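Thioesterase (Pseudomonas aeruginosa, PDB 3QY3) probably hydrolyses fatty acyl-CoA thioesters, as a thioesterase of the hotdog fold. Local coordinates at residues E57-A62 / V99-G104; K89-P94 / L117-D122. All coordinates share one frame; numbering follows the deposited sequence. Where two conformers were deposited one is given.

Interaction 1 (E57-A62 / V99-G104)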
# COMPACT_ATOMS: atom_id res chain seq x y z
N GLU A 57 7.42 1.03 11.14
CA GLU A 57 6.33 1.79 11.71
C GLU A 57 5.44 0.98 12.63
O GLU A 57 5.14 1.43 13.74
CB GLU A 57 5.44 2.35 10.58
CG GLU A 57 4.23 3.12 11.02
CD GLU A 57 3.43 3.49 9.81
OE1 GLU A 57 2.75 2.59 9.27
OE2 GLU A 57 3.54 4.62 9.35
N GLU A 58 5.05 -0.21 12.19
CA GLU A 58 4.22 -1.09 13.03
C GLU A 58 4.91 -1.43 14.36
O GLU A 58 4.27 -1.40 15.42
CB GLU A 58 3.82 -2.33 12.27
CG GLU A 58 2.78 -3.12 13.04
CD GLU A 58 1.43 -2.37 13.19
OE1 GLU A 58 1.20 -1.37 12.45
OE2 GLU A 58 0.61 -2.80 14.02
N ALA A 59 6.20 -1.68 14.30
CA ALA A 59 6.95 -2.04 15.51
C ALA A 59 6.97 -0.85 16.45
O ALA A 59 6.74 -1.02 17.68
CB ALA A 59 8.35 -2.48 15.16
N ARG A 60 7.24 0.36 15.94
CA ARG A 60 7.21 1.56 16.82
C ARG A 60 5.85 1.82 17.39
O ARG A 60 5.69 2.15 18.60
CB ARG A 60 7.64 2.87 16.13
CG ARG A 60 8.98 2.94 15.58
CD ARG A 60 9.24 4.41 15.09
NE ARG A 60 8.33 4.91 14.02
CZ ARG A 60 8.49 4.67 12.73
NH1 ARG A 60 7.67 5.20 11.88
NH2 ARG A 60 9.45 3.84 12.29
N VAL A 61 4.80 1.69 16.56
CA VAL A 61 3.43 1.86 17.06
C VAL A 61 3.12 0.89 18.19
O VAL A 61 2.61 1.30 19.23
CB VAL A 61 2.39 1.76 15.89
CG1 VAL A 61 0.96 1.65 16.41
CG2 VAL A 61 2.55 3.00 14.99
N ALA A 62 3.54 -0.36 18.05
CA ALA A 62 3.35 -1.36 19.13
C ALA A 62 4.10 -1.01 20.39
O ALA A 62 3.54 -1.08 21.51
CB ALA A 62 3.77 -2.76 18.61
N VAL A 99 11.17 -7.44 14.15
CA VAL A 99 11.75 -6.12 14.27
C VAL A 99 12.20 -5.92 15.73
O VAL A 99 11.38 -5.93 16.67
CB VAL A 99 10.74 -5.00 13.98
CG1 VAL A 99 11.44 -3.62 14.15
CG2 VAL A 99 10.20 -5.10 12.50
N GLU A 100 13.49 -5.76 15.94
CA GLU A 100 14.04 -5.37 17.23
C GLU A 100 14.35 -3.89 17.25
O GLU A 100 15.07 -3.39 16.36
CB GLU A 100 15.34 -6.14 17.51
CG GLU A 100 15.14 -7.65 17.56
CD GLU A 100 16.44 -8.43 17.73
OE1 GLU A 100 17.51 -7.98 17.32
OE2 GLU A 100 16.36 -9.53 18.24
N LEU A 101 13.78 -3.20 18.25
CA LEU A 101 14.04 -1.80 18.51
C LEU A 101 14.93 -1.62 19.75
O LEU A 101 14.64 -2.12 20.85
CB LEU A 101 12.74 -1.06 18.72
CG LEU A 101 11.69 -1.07 17.58
CD1 LEU A 101 10.41 -0.31 18.05
CD2 LEU A 101 12.30 -0.50 16.29
N TYR A 102 16.00 -0.86 19.53
CA TYR A 102 17.03 -0.56 20.56
C TYR A 102 17.08 0.93 20.85
O TYR A 102 16.92 1.75 19.98
CB TYR A 102 18.42 -1.03 20.09
CG TYR A 102 18.51 -2.54 19.95
CD1 TYR A 102 18.87 -3.34 21.02
CD2 TYR A 102 18.25 -3.16 18.72
CE1 TYR A 102 18.99 -4.71 20.89
CE2 TYR A 102 18.34 -4.55 18.60
CZ TYR A 102 18.68 -5.30 19.67
OH TYR A 102 18.77 -6.67 19.51
N ALA A 103 17.42 1.26 22.09
CA ALA A 103 17.55 2.64 22.51
C ALA A 103 18.85 3.14 21.95
O ALA A 103 19.93 2.64 22.35
CB ALA A 103 17.62 2.73 24.08
N GLY A 104 18.76 4.16 21.09
CA GLY A 104 19.90 4.95 20.67
C GLY A 104 19.94 6.20 21.55
O GLY A 104 19.44 6.21 22.67

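Interaction 2 (K89-P94 / L117-D122)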
# COMPACT_ATOMS: atom_id res chain seq x y z
N LYS A 89 19.33 -8.52 3.17
CA LYS A 89 18.84 -9.81 2.63
C LYS A 89 17.34 -9.62 2.35
O LYS A 89 16.63 -8.99 3.15
CB LYS A 89 19.00 -10.95 3.62
CG LYS A 89 20.39 -11.08 4.25
CD LYS A 89 20.57 -12.32 5.25
CE LYS A 89 19.77 -13.57 4.93
NZ LYS A 89 20.25 -14.41 3.76
N PRO A 90 16.87 -10.18 1.24
CA PRO A 90 15.44 -10.05 0.91
C PRO A 90 14.60 -10.98 1.72
O PRO A 90 15.07 -12.04 2.15
CB PRO A 90 15.39 -10.43 -0.60
CG PRO A 90 16.56 -11.31 -0.79
CD PRO A 90 17.62 -10.90 0.19
N VAL A 91 13.33 -10.61 1.88
CA VAL A 91 12.34 -11.46 2.53
C VAL A 91 11.37 -11.90 1.45
O VAL A 91 10.97 -11.12 0.59
CB VAL A 91 11.62 -10.74 3.64
CG1 VAL A 91 10.43 -11.57 4.24
CG2 VAL A 91 12.57 -10.24 4.79
N VAL A 92 10.99 -13.17 1.51
CA VAL A 92 10.05 -13.75 0.60
C VAL A 92 8.86 -14.35 1.35
O VAL A 92 9.04 -15.13 2.27
CB VAL A 92 10.74 -14.76 -0.27
CG1 VAL A 92 9.77 -15.53 -1.21
CG2 VAL A 92 11.81 -14.07 -1.16
N HIS A 93 7.65 -14.03 0.90
CA HIS A 93 6.43 -14.64 1.47
C HIS A 93 6.40 -16.16 1.28
O HIS A 93 6.80 -16.68 0.23
CB HIS A 93 5.22 -14.00 0.78
CG HIS A 93 3.89 -14.40 1.35
ND1 HIS A 93 3.22 -15.53 0.96
CD2 HIS A 93 3.11 -13.81 2.29
CE1 HIS A 93 2.06 -15.61 1.61
NE2 HIS A 93 1.96 -14.56 2.40
N PRO A 94 5.87 -16.91 2.26
CA PRO A 94 5.39 -16.48 3.56
C PRO A 94 6.59 -16.28 4.51
O PRO A 94 7.55 -17.05 4.47
CB PRO A 94 4.53 -17.64 4.02
CG PRO A 94 5.03 -18.81 3.28
CD PRO A 94 5.61 -18.35 2.01
N LEU A 117 16.39 -6.10 11.77
CA LEU A 117 15.33 -6.90 11.22
C LEU A 117 15.85 -8.32 10.93
O LEU A 117 16.94 -8.49 10.39
CB LEU A 117 14.88 -6.24 9.92
CG LEU A 117 13.60 -5.50 9.86
CD1 LEU A 117 13.42 -4.63 11.11
CD2 LEU A 117 13.52 -4.81 8.50
N HIS A 118 15.09 -9.33 11.37
CA HIS A 118 15.37 -10.74 11.15
C HIS A 118 14.01 -11.36 10.66
O HIS A 118 13.02 -10.67 10.50
CB HIS A 118 15.81 -11.43 12.47
CG HIS A 118 16.85 -10.69 13.28
ND1 HIS A 118 18.19 -10.65 12.93
CD2 HIS A 118 16.75 -10.02 14.45
CE1 HIS A 118 18.86 -9.97 13.84
NE2 HIS A 118 18.01 -9.56 14.77
N THR A 119 13.99 -12.67 10.52
CA THR A 119 12.72 -13.41 10.31
C THR A 119 12.61 -14.42 11.45
O THR A 119 13.60 -14.80 12.07
CB THR A 119 12.60 -14.07 8.91
OG1 THR A 119 13.61 -15.08 8.75
CG2 THR A 119 12.66 -13.02 7.76
N LEU A 120 11.40 -14.91 11.69
CA LEU A 120 11.22 -15.93 12.67
C LEU A 120 12.03 -17.18 12.35
O LEU A 120 12.59 -17.77 13.27
CB LEU A 120 9.77 -16.36 12.77
CG LEU A 120 8.91 -15.78 13.88
CD1 LEU A 120 7.65 -16.63 13.95
CD2 LEU A 120 9.66 -15.66 15.23
N GLU A 121 12.08 -17.58 11.08
CA GLU A 121 12.84 -18.79 10.69
C GLU A 121 14.36 -18.57 10.67
O GLU A 121 15.13 -19.53 10.64
CB GLU A 121 12.35 -19.28 9.31
CG GLU A 121 12.92 -18.52 8.17
CD GLU A 121 12.46 -19.02 6.79
OE1 GLU A 121 11.78 -20.06 6.66
OE2 GLU A 121 12.80 -18.33 5.81
N ASP A 122 14.78 -17.31 10.67
CA ASP A 122 16.16 -16.95 10.53
C ASP A 122 16.45 -15.87 11.56
O ASP A 122 16.73 -14.72 11.21
CB ASP A 122 16.47 -16.57 9.08
CG ASP A 122 17.96 -16.47 8.80
OD1 ASP A 122 18.77 -16.83 9.67
OD2 ASP A 122 18.31 -15.96 7.70
O HOH W 1 9.30 -18.85 4.65

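Interaction 1 (E57-A62 / V99-G104)
Ala-59 aims its methyl group straight at Val-99, and CB of Ala-59 comes within 3.4 Å of CG1 of Val-99, tighter than ordinary van der Waals contact. The valine side chain stands with CG1 anti to its backbone N (chi1 179°), which brings that branch onto the alanine, while CG2 lies farther off, at 4.2 Å from Ala-59 CB. Leu-101, two residues along the strand and on the same face, touches mainly backbone. Its CD1 lies 3.8 Å from Ala-59 O and 3.9 Å from Arg-60 N, so one methyl fits against the peptide between two helical residues. Arg-60 adds its aliphatic CG near that methyl, then carries its guanidinium back along the helix, where one face lies against Glu-57 CA, offset toward the rim; its side chain also packs on Leu-113, Cys-132 and Leu-134 of the sheet. Glu-100 points away from the helix, and its OE1 receives the hydroxyl of Tyr-102 from above the carboxylate plane while forming a salt bridge with Arg-116. Helix 51-66 lies on the sheet with Ala-59 at the point of closest approach, the segment axes 8.9 Å apart and inclined at 58°, the helix-in-sheet packing of the hotdog fold.

Interaction 2 (K89-P94 / L117-D122)
OD2 of Asp-122 is held by the hydroxyl of Tyr-127 through a hydrogen bond, and the Lys-89 side chain passes across it from the other segment. CE of Lys-89 approaches OD2 of Asp-122 to 3.9 Å, the two side chains meeting at about a right angle. The ammonium stays a little farther away, NZ of Lys-89 being 4.7 Å from OD2 of Asp-122, so the opposite charges probably attract each other without forming a direct salt bridge. The lysine chain, bent at chi3 (33°), presents CE to the carboxylate oxygen, and its last bond (chi4 74°) carries NZ away from it. Tyr-127 thus has both charged side chains as partners, a hydrogen bond to the aspartate and a cation-pi contact with the lysine, and its backbone is hydrogen-bonded to that of Lys-89 as well.

Beside this polar corner is a small apolar one. Val-91 and Thr-119 reach toward each other tip to tip, with CG2 of Val-91 4.1 Å from CG2 of Thr-119, a loose methyl-to-methyl touch between two buried residues. The threonine offers its methyl because CG2 is anti to the carbonyl carbon, its hydroxyl being turned aside (chi1 65°).

What brings Asp-122 to the lysine is the turn that follows the strand. Asp-122 N donates to Thr-119 O at 3.1 Å, and the return bond from Thr-119 N to Asp-122 O is weak; with Leu-120 and Glu-121 both in helical backbone conformations, this is a type I beta-turn. The arrangement is a turn at the end of strand 110-119 packed against the connection between strands 76-87 and 96-106, at one end of the hotdog sheet.

In the fold
The two contacts illustrate how chemistry follows position in one sheet. Interaction 1 lies about 3 Å from the centre of the chain and rests on close apolar packing of the central helix; interaction 2, about 17 Å from that centre, joins a loop to a strand end and its turn with a sparse mixture of charge and methyl contact. They lie on neighbouring strands of one sheet, interaction 1 on 96-106 and interaction 2 on 110-119, and meet there: CG2 of Val-99 packs 3.5 Å from CD1 of Leu-117 on one face, while Glu-100 and His-118 probably share a weak hydrogen bond on the other. The assembly links them again: Glu-58 is hydrogen-bonded to His-93 of the second subunit.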